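Local atomic coordinates of transferrin binding protein B (Actinobacillus suis, PDB entry 3PQU), a protein that probably captures host transferrin at the bacterial outer-membrane surface as a lipoprotein of the iron-acquisition receptor. Residues D70-M78 against K310-F319; S206-K214 against L246-R254. All blocks are in the same frame, centred on the assembly; numbering follows the deposited sequence. Where two conformers were deposited one is given.

In the fold
Both contacts belong to the N-terminal lobe of a protein built from handle and beta-barrel regions, and both reach the same antiparallel barrel sheet. Contact 1 sets the chain between strands 69-70 and 78-80 against the hairpin of strands 306-312 and 318-326, joining handle to barrel. Contact 2 holds the long excursion after strand 170-183 against the end of strand 241-249. Their centres lie about 25 Å apart, and along the sequence contact 2 is nested within the loop that contact 1 closes. They meet directly where F311 CE2 packs 3.9 Å from L246 CD1, a touch between two barrel strands.

Contact 1: residues D70-M78 against K310-F319; sequences DELSEAQIM and KFFTNNKSLF
L72 lies across from K316, their CA atoms 6.0 Å apart, and E74 faces F312 at a wider CA spacing of 8.3 Å, too far for backbone pairing. Residues 70-78 pass as a loop with a 3-10 turn at 74-76; 310-319 is a beta hairpin whose type I turn runs from T313 to K316. The sole polar link identified between the two backbones is water 1, which accepts from L72 N (2.9 Å) and can donate to K316 O, though other acceptors compete for its protons.

The rest is apolar and centres on the F312 ring. I77 comes down on one face: its CD1 is 3.7 Å from the F312 ring centroid and 16° off the normal, a CH-pi contact displaced toward the CG side. L72 instead meets the ring at its edge, CB to CE1 of F312 at 3.8 Å. With CG of F312 anti to the backbone N (chi1 -174°), the ring extends into the angle between these two aliphatic residues. I77 CD1 lies chiefly on F312 but also touches the F319 ring, and I77 CG2 reaches CE1 of F319 at 3.8 Å. L72 CD1 rests on the hairpin backbone, 3.8 Å from the N of L318.

On the loop side, Q76 NE2 donates to E71 O (3.1 Å, 154°); the donor lies in the carbonyl plane of E71 and the acceptor close to the amide plane of Q76, closing the loop from E71 to Q76, just before I77.

Strand 43-47 of the handle sheet continues the apolar layer, V44 touching I77, K310 and F319, and A46 touching F319. L72 also packs on P49 and on D181 of barrel strand 170-183, while K310 NZ bonds to L37 O, so this seam joins the handle to the barrel wall.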
ATOM      1  N   ASP A  70     -15.151  26.694   7.751  1.00 18.15           N
ATOM      2  CA  ASP A  70     -14.421  26.114   6.632  1.00 21.51           C
ATOM      3  C   ASP A  70     -14.386  24.609   6.870  1.00 20.05           C
ATOM      4  O   ASP A  70     -13.722  24.119   7.793  1.00 18.77           O
ATOM      5  CB  ASP A  70     -13.001  26.684   6.484  1.00 17.54           C
ATOM      6  CG  ASP A  70     -12.334  26.244   5.181  1.00 33.02           C
ATOM      7  OD1 ASP A  70     -11.161  25.807   5.206  1.00 31.12           O
ATOM      8  OD2 ASP A  70     -12.996  26.306   4.123  1.00 40.19           O
ATOM      9  N   GLU A  71     -15.106  23.884   6.027  1.00 19.40           N
ATOM     10  CA  GLU A  71     -15.461  22.497   6.302  1.00 23.71           C
ATOM     11  C   GLU A  71     -14.397  21.506   5.875  1.00 26.55           C
ATOM     12  O   GLU A  71     -13.600  21.777   4.992  1.00 25.30           O
ATOM     13  CB  GLU A  71     -16.797  22.157   5.609  1.00 13.51           C
ATOM     14  CG  GLU A  71     -17.943  22.998   6.126  1.00 21.72           C
ATOM     15  CD  GLU A  71     -19.267  22.605   5.486  1.00 67.94           C
ATOM     16  OE1 GLU A  71     -20.312  23.154   5.898  1.00 77.68           O
ATOM     17  OE2 GLU A  71     -19.258  21.741   4.576  1.00 56.19           O
ATOM     18  N   LEU A  72     -14.382  20.356   6.531  1.00 19.80           N
ATOM     19  CA  LEU A  72     -13.634  19.221   6.023  1.00 20.32           C
ATOM     20  C   LEU A  72     -14.619  18.399   5.187  1.00 25.80           C
ATOM     21  O   LEU A  72     -15.783  18.290   5.531  1.00 21.46           O
ATOM     22  CB  LEU A  72     -13.100  18.385   7.181  1.00 16.08           C
ATOM     23  CG  LEU A  72     -11.915  18.939   7.974  1.00 17.75           C
ATOM     24  CD1 LEU A  72     -11.689  18.138   9.273  1.00 14.41           C
ATOM     25  CD2 LEU A  72     -10.661  18.921   7.100  1.00 17.10           C
ATOM     26  N   SER A  73     -14.168  17.817   4.086  1.00 17.63           N
ATOM     27  CA  SER A  73     -15.033  16.910   3.361  1.00 28.45           C
ATOM     28  C   SER A  73     -14.211  15.804   2.756  1.00 24.10           C
ATOM     29  O   SER A  73     -12.975  15.897   2.653  1.00 22.50           O
ATOM     30  CB  SER A  73     -15.789  17.641   2.253  1.00 24.20           C
ATOM     31  OG  SER A  73     -14.857  18.168   1.334  1.00 26.24           O
ATOM     32  N   GLU A  74     -14.917  14.778   2.307  1.00 17.68           N
ATOM     33  CA  GLU A  74     -14.286  13.591   1.784  1.00 25.69           C
ATOM     34  C   GLU A  74     -13.526  13.938   0.510  1.00 23.75           C
ATOM     35  O   GLU A  74     -12.475  13.365   0.239  1.00 17.70           O
ATOM     36  CB  GLU A  74     -15.357  12.518   1.570  1.00 29.64           C
ATOM     37  CG  GLU A  74     -14.882  11.240   0.923  1.00 47.35           C
ATOM     38  CD  GLU A  74     -16.026  10.273   0.701  1.00 69.95           C
ATOM     39  OE1 GLU A  74     -16.908  10.192   1.588  1.00 62.35           O
ATOM     40  OE2 GLU A  74     -16.048   9.605  -0.356  1.00 75.36           O
ATOM     41  N   ALA A  75     -14.026  14.907  -0.261  1.00 22.66           N
ATOM     42  CA  ALA A  75     -13.296  15.369  -1.445  1.00 27.80           C
ATOM     43  C   ALA A  75     -11.962  16.073  -1.126  1.00 32.95           C
ATOM     44  O   ALA A  75     -11.117  16.240  -2.007  1.00 29.89           O
ATOM     45  CB  ALA A  75     -14.169  16.267  -2.308  1.00 33.87           C
ATOM     46  N   GLN A  76     -11.761  16.498   0.113  1.00 28.98           N
ATOM     47  CA  GLN A  76     -10.494  17.149   0.466  1.00 29.29           C
ATOM     48  C   GLN A  76      -9.457  16.155   0.995  1.00 35.17           C
ATOM     49  O   GLN A  76      -8.308  16.498   1.233  1.00 26.89           O
ATOM     50  CB  GLN A  76     -10.734  18.269   1.483  1.00 30.23           C
ATOM     51  CG  GLN A  76     -11.497  19.444   0.913  1.00 39.59           C
ATOM     52  CD  GLN A  76     -12.292  20.187   1.966  1.00 57.75           C
ATOM     53  OE1 GLN A  76     -13.513  20.044   2.056  1.00 55.14           O
ATOM     54  NE2 GLN A  76     -11.607  20.980   2.770  1.00 52.96           N
ATOM     55  N   ILE A  77      -9.869  14.911   1.167  1.00 27.22           N
ATOM     56  CA  ILE A  77      -8.977  13.880   1.665  1.00 24.93           C
ATOM     57  C   ILE A  77      -8.402  13.147   0.451  1.00 18.29           C
ATOM     58  O   ILE A  77      -9.102  12.413  -0.240  1.00 22.23           O
ATOM     59  CB  ILE A  77      -9.756  12.938   2.598  1.00 26.28           C
ATOM     60  CG1 ILE A  77     -10.313  13.761   3.768  1.00 24.53           C
ATOM     61  CG2 ILE A  77      -8.883  11.805   3.090  1.00 23.79           C
ATOM     62  CD1 ILE A  77     -11.185  12.967   4.685  1.00 19.03           C
ATOM     63  N   MET A  78      -7.119  13.350   0.200  1.00 24.66           N
ATOM     64  CA  MET A  78      -6.534  12.969  -1.079  1.00 23.42           C
ATOM     65  C   MET A  78      -5.535  11.842  -0.950  1.00 21.01           C
ATOM     66  O   MET A  78      -4.672  11.869  -0.085  1.00 24.54           O
ATOM     67  CB  MET A  78      -5.808  14.180  -1.677  1.00 27.00           C
ATOM     68  CG  MET A  78      -6.478  15.505  -1.382  1.00 40.62           C
ATOM     69  SD  MET A  78      -6.655  16.463  -2.893  1.00 57.90           S
ATOM     70  CE  MET A  78      -7.867  15.429  -3.705  1.00 35.46           C
ATOM     71  N   LYS A 310      -5.434   6.390   8.831  1.00 13.69           N
ATOM     72  CA  LYS A 310      -6.155   7.630   9.021  1.00 13.96           C
ATOM     73  C   LYS A 310      -7.620   7.364   9.361  1.00 22.98           C
ATOM     74  O   LYS A 310      -8.129   6.270   9.115  1.00 20.27           O
ATOM     75  CB  LYS A 310      -6.020   8.523   7.767  1.00 12.76           C
ATOM     76  CG  LYS A 310      -6.716   8.001   6.484  1.00 18.00           C
ATOM     77  CD  LYS A 310      -8.240   8.107   6.578  1.00 19.34           C
ATOM     78  CE  LYS A 310      -8.899   8.023   5.220  1.00 34.86           C
ATOM     79  NZ  LYS A 310      -8.696   6.703   4.547  1.00 20.63           N
ATOM     80  N   PHE A 311      -8.293   8.353   9.948  1.00  9.74           N
ATOM     81  CA  PHE A 311      -9.735   8.281  10.054  1.00  9.27           C
ATOM     82  C   PHE A 311     -10.378   9.651   9.933  1.00 17.30           C
ATOM     83  O   PHE A 311      -9.703  10.666  10.082  1.00 17.52           O
ATOM     84  CB  PHE A 311     -10.190   7.523  11.324  1.00 12.25           C
ATOM     85  CG  PHE A 311      -9.849   8.219  12.627  1.00 16.53           C
ATOM     86  CD1 PHE A 311     -10.689   9.187  13.150  1.00 11.19           C
ATOM     87  CD2 PHE A 311      -8.694   7.880  13.338  1.00 17.34           C
ATOM     88  CE1 PHE A 311     -10.378   9.806  14.378  1.00 13.28           C
ATOM     89  CE2 PHE A 311      -8.385   8.488  14.554  1.00 13.42           C
ATOM     90  CZ  PHE A 311      -9.230   9.445  15.066  1.00 16.11           C
ATOM     91  N   PHE A 312     -11.673   9.657   9.613  1.00 11.22           N
ATOM     92  CA  PHE A 312     -12.445  10.865   9.385  1.00 15.26           C
ATOM     93  C   PHE A 312     -13.744  10.736  10.197  1.00 13.57           C
ATOM     94  O   PHE A 312     -14.496   9.776  10.010  1.00 14.34           O
ATOM     95  CB  PHE A 312     -12.708  10.994   7.876  1.00 11.87           C
ATOM     96  CG  PHE A 312     -13.382  12.281   7.458  1.00 19.69           C
ATOM     97  CD1 PHE A 312     -13.038  13.496   8.046  1.00 22.34           C
ATOM     98  CD2 PHE A 312     -14.336  12.278   6.430  1.00 18.32           C
ATOM     99  CE1 PHE A 312     -13.645  14.687   7.636  1.00 20.23           C
ATOM    100  CE2 PHE A 312     -14.932  13.467   6.000  1.00 23.39           C
ATOM    101  CZ  PHE A 312     -14.586  14.675   6.603  1.00 18.87           C
ATOM    102  N   THR A 313     -14.001  11.675  11.109  1.00 15.00           N
ATOM    103  CA  THR A 313     -15.111  11.491  12.045  1.00 20.16           C
ATOM    104  C   THR A 313     -16.457  11.571  11.328  1.00 13.47           C
ATOM    105  O   THR A 313     -16.558  12.133  10.232  1.00 16.30           O
ATOM    106  CB  THR A 313     -15.050  12.420  13.287  1.00 16.07           C
ATOM    107  OG1 THR A 313     -15.089  13.790  12.884  1.00 13.51           O
ATOM    108  CG2 THR A 313     -13.781  12.147  14.138  1.00 17.61           C
ATOM    109  N   ASN A 314     -17.473  10.968  11.930  1.00 16.36           N
ATOM    110  CA  ASN A 314     -18.774  10.847  11.285  1.00 17.78           C
ATOM    111  C   ASN A 314     -19.458  12.185  11.103  1.00 16.20           C
ATOM    112  O   ASN A 314     -20.217  12.365  10.156  1.00 18.65           O
ATOM    113  CB  ASN A 314     -19.697   9.866  12.044  1.00 12.58           C
ATOM    114  CG  ASN A 314     -19.104   8.473  12.150  1.00 23.75           C
ATOM    115  OD1 ASN A 314     -18.357   8.039  11.268  1.00 21.21           O
ATOM    116  ND2 ASN A 314     -19.416   7.771  13.245  1.00 19.75           N
ATOM    117  N   ASN A 315     -19.197  13.118  12.007  1.00 19.18           N
ATOM    118  CA  ASN A 315     -19.744  14.475  11.884  1.00 19.81           C
ATOM    119  C   ASN A 315     -18.758  15.414  11.160  1.00 19.48           C
ATOM    120  O   ASN A 315     -18.918  16.623  11.216  1.00 17.46           O
ATOM    121  CB  ASN A 315     -20.036  15.048  13.274  1.00 14.88           C
ATOM    122  CG  ASN A 315     -18.765  15.166  14.132  1.00 12.89           C
ATOM    123  OD1 ASN A 315     -17.874  14.353  14.027  1.00 19.82           O
ATOM    124  ND2 ASN A 315     -18.704  16.170  14.974  1.00 14.40           N
ATOM    125  N   LYS A 316     -17.723  14.852  10.523  1.00  9.92           N
ATOM    126  CA  LYS A 316     -16.741  15.634   9.734  1.00 12.44           C
ATOM    127  C   LYS A 316     -15.968  16.717  10.529  1.00 15.68           C
ATOM    128  O   LYS A 316     -15.479  17.693   9.966  1.00 22.37           O
ATOM    129  CB  LYS A 316     -17.442  16.263   8.512  1.00 20.54           C
ATOM    130  CG  LYS A 316     -18.194  15.224   7.646  1.00 20.04           C
ATOM    131  CD  LYS A 316     -18.794  15.872   6.409  1.00 34.22           C
ATOM    132  CE  LYS A 316     -19.287  14.831   5.423  1.00 55.41           C
ATOM    133  NZ  LYS A 316     -20.050  13.755   6.109  1.00 57.12           N
ATOM    134  N   SER A 317     -15.854  16.532  11.836  1.00 14.20           N
ATOM    135  CA  SER A 317     -15.184  17.499  12.690  1.00 19.72           C
ATOM    136  C   SER A 317     -13.671  17.318  12.690  1.00 19.20           C
ATOM    137  O   SER A 317     -12.960  18.197  13.149  1.00 12.65           O
ATOM    138  CB  SER A 317     -15.663  17.349  14.130  1.00 17.27           C
ATOM    139  OG  SER A 317     -15.418  16.023  14.601  1.00 14.85           O
ATOM    140  N   LEU A 318     -13.186  16.172  12.199  1.00 13.69           N
ATOM    141  CA  LEU A 318     -11.782  15.780  12.419  1.00 15.07           C
ATOM    142  C   LEU A 318     -11.214  14.808  11.383  1.00 17.47           C
ATOM    143  O   LEU A 318     -11.829  13.773  11.069  1.00 14.84           O
ATOM    144  CB  LEU A 318     -11.606  15.145  13.806  1.00 12.95           C
ATOM    145  CG  LEU A 318     -10.151  15.112  14.325  1.00 20.83           C
ATOM    146  CD1 LEU A 318      -9.845  16.389  15.055  1.00 14.97           C
ATOM    147  CD2 LEU A 318      -9.920  13.951  15.269  1.00 12.96           C
ATOM    148  N   PHE A 319     -10.032  15.147  10.877  1.00 14.14           N
ATOM    149  CA  PHE A 319      -9.226  14.226  10.070  1.00 13.82           C
ATOM    150  C   PHE A 319      -7.973  13.907  10.890  1.00 18.21           C
ATOM    151  O   PHE A 319      -7.269  14.825  11.309  1.00 15.47           O
ATOM    152  CB  PHE A 319      -8.856  14.850   8.694  1.00 11.66           C
ATOM    153  CG  PHE A 319      -7.879  14.001   7.869  1.00  8.37           C
ATOM    154  CD1 PHE A 319      -8.285  12.798   7.301  1.00 16.81           C
ATOM    155  CD2 PHE A 319      -6.556  14.398   7.713  1.00 11.56           C
ATOM    156  CE1 PHE A 319      -7.393  12.008   6.573  1.00 12.28           C
ATOM    157  CE2 PHE A 319      -5.650  13.621   6.973  1.00 12.57           C
ATOM    158  CZ  PHE A 319      -6.075  12.420   6.410  1.00 15.43           C
TER
HETATM  159  O   HOH W   1     -16.506  19.793   8.427  1.00 15.89           O

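Contact 2: residues S206-K214 against L246-R254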
ATOM      1  N   SER A 206      -1.135  22.947  17.110  1.00 18.96           N
ATOM      2  CA  SER A 206      -1.452  24.038  18.042  1.00 16.44           C
ATOM      3  C   SER A 206      -1.881  23.571  19.434  1.00 15.73           C
ATOM      4  O   SER A 206      -2.044  24.382  20.348  1.00 17.53           O
ATOM      5  CB  SER A 206      -2.539  24.935  17.455  1.00 15.99           C
ATOM      6  OG  SER A 206      -3.751  24.208  17.334  1.00 15.67           O
ATOM      7  N   ASP A 207      -2.092  22.268  19.575  1.00 17.54           N
ATOM      8  CA  ASP A 207      -2.456  21.649  20.854  1.00 22.96           C
ATOM      9  C   ASP A 207      -1.356  21.960  21.885  1.00 24.03           C
ATOM     10  O   ASP A 207      -0.159  21.905  21.559  1.00 14.66           O
ATOM     11  CB  ASP A 207      -2.611  20.127  20.631  1.00 10.13           C
ATOM     12  CG  ASP A 207      -3.564  19.459  21.624  1.00 23.88           C
ATOM     13  OD1 ASP A 207      -4.175  20.136  22.492  1.00 21.00           O
ATOM     14  OD2 ASP A 207      -3.711  18.223  21.522  1.00 19.27           O
ATOM     15  N   ASN A 208      -1.751  22.319  23.109  1.00 19.67           N
ATOM     16  CA  ASN A 208      -0.802  22.634  24.171  0.59 25.22           C
ATOM     17  C   ASN A 208      -0.294  21.368  24.873  1.00 29.89           C
ATOM     18  O   ASN A 208      -0.723  21.045  25.969  1.00 26.86           O
ATOM     19  CB  ASN A 208      -1.442  23.596  25.178  0.59 21.96           C
ATOM     20  CG  ASN A 208      -1.744  24.965  24.572  0.59 36.32           C
ATOM     21  OD1 ASN A 208      -1.160  25.359  23.555  0.59 38.02           O
ATOM     22  ND2 ASN A 208      -2.658  25.694  25.201  0.59 31.21           N
ATOM     23  N   VAL A 209       0.605  20.646  24.225  1.00 20.33           N
ATOM     24  CA  VAL A 209       1.089  19.383  24.763  1.00 16.91           C
ATOM     25  C   VAL A 209       2.591  19.473  25.018  1.00 27.91           C
ATOM     26  O   VAL A 209       3.225  20.449  24.630  1.00 23.92           O
ATOM     27  CB  VAL A 209       0.803  18.255  23.786  1.00 16.67           C
ATOM     28  CG1 VAL A 209      -0.704  18.081  23.639  1.00 14.58           C
ATOM     29  CG2 VAL A 209       1.448  18.571  22.442  1.00 12.31           C
ATOM     30  N   ASN A 210       3.152  18.470  25.687  1.00 21.52           N
ATOM     31  CA  ASN A 210       4.605  18.396  25.903  1.00 24.80           C
ATOM     32  C   ASN A 210       5.364  18.080  24.611  1.00 24.50           C
ATOM     33  O   ASN A 210       5.201  16.998  24.030  1.00 15.85           O
ATOM     34  CB  ASN A 210       4.930  17.330  26.964  1.00 15.17           C
ATOM     35  CG  ASN A 210       6.432  17.043  27.075  1.00 25.28           C
ATOM     36  OD1 ASN A 210       7.258  17.956  27.048  1.00 18.60           O
ATOM     37  ND2 ASN A 210       6.783  15.764  27.204  1.00 15.82           N
ATOM     38  N   ARG A 211       6.207  19.006  24.169  1.00 15.19           N
ATOM     39  CA  ARG A 211       6.971  18.800  22.941  1.00 21.01           C
ATOM     40  C   ARG A 211       8.478  18.596  23.109  1.00 28.41           C
ATOM     41  O   ARG A 211       9.141  18.081  22.201  1.00 25.83           O
ATOM     42  CB  ARG A 211       6.703  19.951  21.968  1.00 32.57           C
ATOM     43  CG  ARG A 211       5.219  20.119  21.704  1.00 34.71           C
ATOM     44  CD  ARG A 211       4.917  20.938  20.499  1.00 32.49           C
ATOM     45  NE  ARG A 211       3.482  21.190  20.401  1.00 27.45           N
ATOM     46  CZ  ARG A 211       2.652  20.518  19.615  1.00 24.92           C
ATOM     47  NH1 ARG A 211       3.111  19.539  18.837  1.00 18.07           N
ATOM     48  NH2 ARG A 211       1.359  20.830  19.613  1.00 18.25           N
ATOM     49  N   ASP A 212       9.029  18.973  24.255  1.00 20.15           N
ATOM     50  CA  ASP A 212      10.483  19.006  24.356  1.00 25.48           C
ATOM     51  C   ASP A 212      11.120  18.317  25.570  1.00 26.66           C
ATOM     52  O   ASP A 212      12.307  18.463  25.805  1.00 30.33           O
ATOM     53  CB  ASP A 212      10.984  20.445  24.235  1.00 43.65           C
ATOM     54  CG  ASP A 212      10.171  21.408  25.053  1.00 60.75           C
ATOM     55  OD1 ASP A 212       9.725  21.021  26.157  1.00 61.06           O
ATOM     56  OD2 ASP A 212       9.980  22.551  24.586  1.00 62.49           O
ATOM     57  N   HIS A 213      10.342  17.565  26.332  1.00 28.25           N
ATOM     58  CA  HIS A 213      10.904  16.819  27.455  1.00 28.84           C
ATOM     59  C   HIS A 213      10.695  15.337  27.233  1.00 32.85           C
ATOM     60  O   HIS A 213       9.556  14.896  27.094  1.00 25.45           O
ATOM     61  CB  HIS A 213      10.242  17.244  28.763  1.00 28.39           C
ATOM     62  CG  HIS A 213      10.439  18.689  29.089  1.00 34.75           C
ATOM     63  ND1 HIS A 213      11.680  19.229  29.358  1.00 51.67           N
ATOM     64  CD2 HIS A 213       9.554  19.708  29.192  1.00 35.88           C
ATOM     65  CE1 HIS A 213      11.551  20.521  29.606  1.00 40.55           C
ATOM     66  NE2 HIS A 213      10.271  20.835  29.516  1.00 50.48           N
ATOM     67  N   LYS A 214      11.788  14.576  27.207  1.00 32.81           N
ATOM     68  CA  LYS A 214      11.740  13.139  26.925  1.00 39.82           C
ATOM     69  C   LYS A 214      11.050  12.379  28.051  1.00 32.04           C
ATOM     70  O   LYS A 214      11.083  12.808  29.202  1.00 30.17           O
ATOM     71  CB  LYS A 214      13.157  12.587  26.739  1.00 42.55           C
ATOM     72  CG  LYS A 214      14.038  13.418  25.814  1.00 60.13           C
ATOM     73  CD  LYS A 214      15.498  12.974  25.881  1.00 67.48           C
ATOM     74  CE  LYS A 214      15.758  11.714  25.059  1.00 66.13           C
ATOM     75  NZ  LYS A 214      16.104  12.032  23.641  1.00 82.01           N
ATOM     76  N   LEU A 246      -5.177   6.086  21.486  1.00 11.22           N
ATOM     77  CA  LEU A 246      -4.488   7.330  21.158  1.00 11.41           C
ATOM     78  C   LEU A 246      -4.559   8.276  22.338  1.00 20.63           C
ATOM     79  O   LEU A 246      -5.650   8.526  22.865  1.00 16.62           O
ATOM     80  CB  LEU A 246      -5.122   8.000  19.928  1.00 13.97           C
ATOM     81  CG  LEU A 246      -5.377   7.091  18.712  1.00 21.50           C
ATOM     82  CD1 LEU A 246      -6.041   7.897  17.591  1.00 11.07           C
ATOM     83  CD2 LEU A 246      -4.079   6.492  18.224  1.00 11.97           C
ATOM     84  N   TYR A 247      -3.403   8.828  22.718  1.00 15.56           N
ATOM     85  CA  TYR A 247      -3.266   9.618  23.935  1.00 21.91           C
ATOM     86  C   TYR A 247      -2.815  11.046  23.659  1.00 13.39           C
ATOM     87  O   TYR A 247      -2.065  11.296  22.711  1.00 19.52           O
ATOM     88  CB  TYR A 247      -2.219   8.980  24.862  1.00 14.46           C
ATOM     89  CG  TYR A 247      -2.567   7.598  25.348  1.00 19.92           C
ATOM     90  CD1 TYR A 247      -3.296   7.424  26.524  1.00 21.44           C
ATOM     91  CD2 TYR A 247      -2.137   6.464  24.659  1.00 18.70           C
ATOM     92  CE1 TYR A 247      -3.620   6.145  26.992  1.00 27.46           C
ATOM     93  CE2 TYR A 247      -2.442   5.185  25.122  1.00 25.83           C
ATOM     94  CZ  TYR A 247      -3.182   5.034  26.286  1.00 29.48           C
ATOM     95  OH  TYR A 247      -3.483   3.773  26.745  1.00 37.39           O
ATOM     96  N   ARG A 248      -3.260  11.970  24.506  1.00 17.69           N
ATOM     97  CA  ARG A 248      -2.750  13.342  24.517  1.00 19.69           C
ATOM     98  C   ARG A 248      -1.911  13.507  25.773  1.00 26.69           C
ATOM     99  O   ARG A 248      -2.385  13.278  26.901  1.00 16.98           O
ATOM    100  CB  ARG A 248      -3.906  14.362  24.499  1.00 25.84           C
ATOM    101  CG  ARG A 248      -3.481  15.851  24.533  1.00 23.45           C
ATOM    102  CD  ARG A 248      -4.671  16.766  24.873  1.00 22.36           C
ATOM    103  NE  ARG A 248      -4.363  18.194  24.760  1.00 16.77           N
ATOM    104  CZ  ARG A 248      -3.971  18.960  25.780  1.00 28.52           C
ATOM    105  NH1 ARG A 248      -3.828  18.440  26.987  1.00 21.73           N
ATOM    106  NH2 ARG A 248      -3.721  20.249  25.595  1.00 24.81           N
ATOM    107  N   ASN A 249      -0.655  13.885  25.584  1.00 19.75           N
ATOM    108  CA  ASN A 249       0.272  14.031  26.710  1.00 18.85           C
ATOM    109  C   ASN A 249       0.510  15.502  27.014  1.00 20.23           C
ATOM    110  O   ASN A 249       1.276  16.163  26.315  1.00 21.14           O
ATOM    111  CB  ASN A 249       1.587  13.320  26.377  1.00 17.53           C
ATOM    112  CG  ASN A 249       1.377  11.851  26.091  1.00 34.98           C
ATOM    113  OD1 ASN A 249       1.040  11.088  26.991  1.00 33.09           O
ATOM    114  ND2 ASN A 249       1.535  11.452  24.834  1.00 19.68           N
ATOM    115  N   GLY A 250      -0.157  16.006  28.047  1.00 20.84           N
ATOM    116  CA  GLY A 250      -0.181  17.430  28.330  1.00 25.59           C
ATOM    117  C   GLY A 250       1.153  18.099  28.596  1.00 26.68           C
ATOM    118  O   GLY A 250       2.180  17.454  28.831  1.00 19.00           O
ATOM    119  N   TYR A 251       1.131  19.421  28.561  1.00 26.93           N
ATOM    120  CA  TYR A 251       2.298  20.229  28.880  1.00 28.90           C
ATOM    121  C   TYR A 251       2.727  19.950  30.321  1.00 31.07           C
ATOM    122  O   TYR A 251       1.873  19.744  31.178  1.00 36.58           O
ATOM    123  CB  TYR A 251       1.933  21.706  28.706  1.00 39.68           C
ATOM    124  CG  TYR A 251       3.031  22.651  29.086  1.00 52.55           C
ATOM    125  CD1 TYR A 251       3.097  23.187  30.366  1.00 57.02           C
ATOM    126  CD2 TYR A 251       4.012  23.010  28.164  1.00 62.25           C
ATOM    127  CE1 TYR A 251       4.114  24.058  30.720  1.00 65.88           C
ATOM    128  CE2 TYR A 251       5.028  23.878  28.509  1.00 61.09           C
ATOM    129  CZ  TYR A 251       5.073  24.397  29.787  1.00 57.60           C
ATOM    130  OH  TYR A 251       6.079  25.260  30.129  1.00 65.25           O
ATOM    131  N   ILE A 252       4.035  19.926  30.590  1.00 29.38           N
ATOM    132  CA  ILE A 252       4.534  19.587  31.925  1.00 26.66           C
ATOM    133  C   ILE A 252       5.616  20.549  32.411  1.00 46.70           C
ATOM    134  O   ILE A 252       6.548  20.864  31.672  1.00 42.02           O
ATOM    135  CB  ILE A 252       5.095  18.142  32.008  1.00 37.97           C
ATOM    136  CG1 ILE A 252       5.728  17.906  33.388  1.00 41.82           C
ATOM    137  CG2 ILE A 252       6.121  17.884  30.902  1.00 32.94           C
ATOM    138  CD1 ILE A 252       6.260  16.500  33.611  1.00 55.36           C
ATOM    139  N   ASN A 253       5.480  20.981  33.665  1.00 46.35           N
ATOM    140  CA  ASN A 253       6.375  21.940  34.314  1.00 62.11           C
ATOM    141  C   ASN A 253       6.905  21.395  35.622  1.00 58.08           C
ATOM    142  O   ASN A 253       6.605  20.266  36.001  1.00 60.78           O
ATOM    143  CB  ASN A 253       5.608  23.218  34.654  1.00 60.93           C
ATOM    144  CG  ASN A 253       5.971  24.363  33.762  1.00 81.15           C
ATOM    145  OD1 ASN A 253       6.917  24.274  32.982  1.00 87.70           O
ATOM    146  ND2 ASN A 253       5.222  25.454  33.866  1.00 95.08           N
ATOM    147  N   ARG A 254       7.679  22.212  36.330  1.00 54.62           N
ATOM    148  CA  ARG A 254       7.966  21.917  37.726  1.00 70.57           C
ATOM    149  C   ARG A 254       6.808  22.450  38.566  1.00 58.04           C
ATOM    150  O   ARG A 254       6.651  22.094  39.736  1.00 61.38           O
ATOM    151  CB  ARG A 254       9.302  22.516  38.170  1.00 82.91           C
ATOM    152  CG  ARG A 254       9.498  23.966  37.790  1.00 87.09           C
ATOM    153  CD  ARG A 254      10.872  24.443  38.220  1.00 99.68           C
ATOM    154  NE  ARG A 254      11.245  25.685  37.553  1.00111.14           N
ATOM    155  CZ  ARG A 254      12.451  26.237  37.630  1.00122.76           C
ATOM    156  NH1 ARG A 254      13.405  25.656  38.348  1.00127.53           N
ATOM    157  NH2 ARG A 254      12.705  27.370  36.987  1.00123.31           N
TER
HETATM  158  O   HOH W   2      -2.159  20.737  28.775  1.00 48.92           O
HETATM  159  O   HOH W   3       6.114  20.247  28.374  1.00 25.16           O
HETATM  160  O   HOH W   4       8.307  22.518  30.065  1.00 34.13           O
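A salt bridge between R248 and D207 fastens loop 206-214 to the end of strand 241-249 in the antiparallel beta barrel of the N-lobe; the evidence for backbone pairing is a single beta bridge, V209 with G250. R248 grips D207 side-on: its NE and NH2 both donate to OD1 of D207, at 3.0 and 3.1 Å. The oxygen lies in the guanidinium plane, yet the two nitrogens approach from one face of the carboxylate, whose plane is turned 52° from the guanidinium. NE arrives on the syn side and NH2 from above. The other oxygen, OD2, accepts from H229 NE2, so both carboxylate oxygens are engaged.

An extended chain from CG to NE carries the R248 head past V209, and CG1 of V209 sits over one guanidinium face toward its rim. V209 CG2 lies over the centre of the R211 guanidinium, which places this valine between two arginines.

The bridge is held by N210 N, which donates to N249 O (3.0 Å, 166°). The N210 side chain, its CG anti to the backbone N (chi1 171°), runs beside that of I252, pointing the same way. Its OD1 accepts from H213 N in an Asx motif, while ND2 donates to H213 O at 2.9 Å and also to G226 O. Water 3 joins N210 OD1 to I252 N. Water 4, in the plane of the H213 ring, lies 2.6 Å from H213 NE2 and donates to I252 O at 2.9 Å.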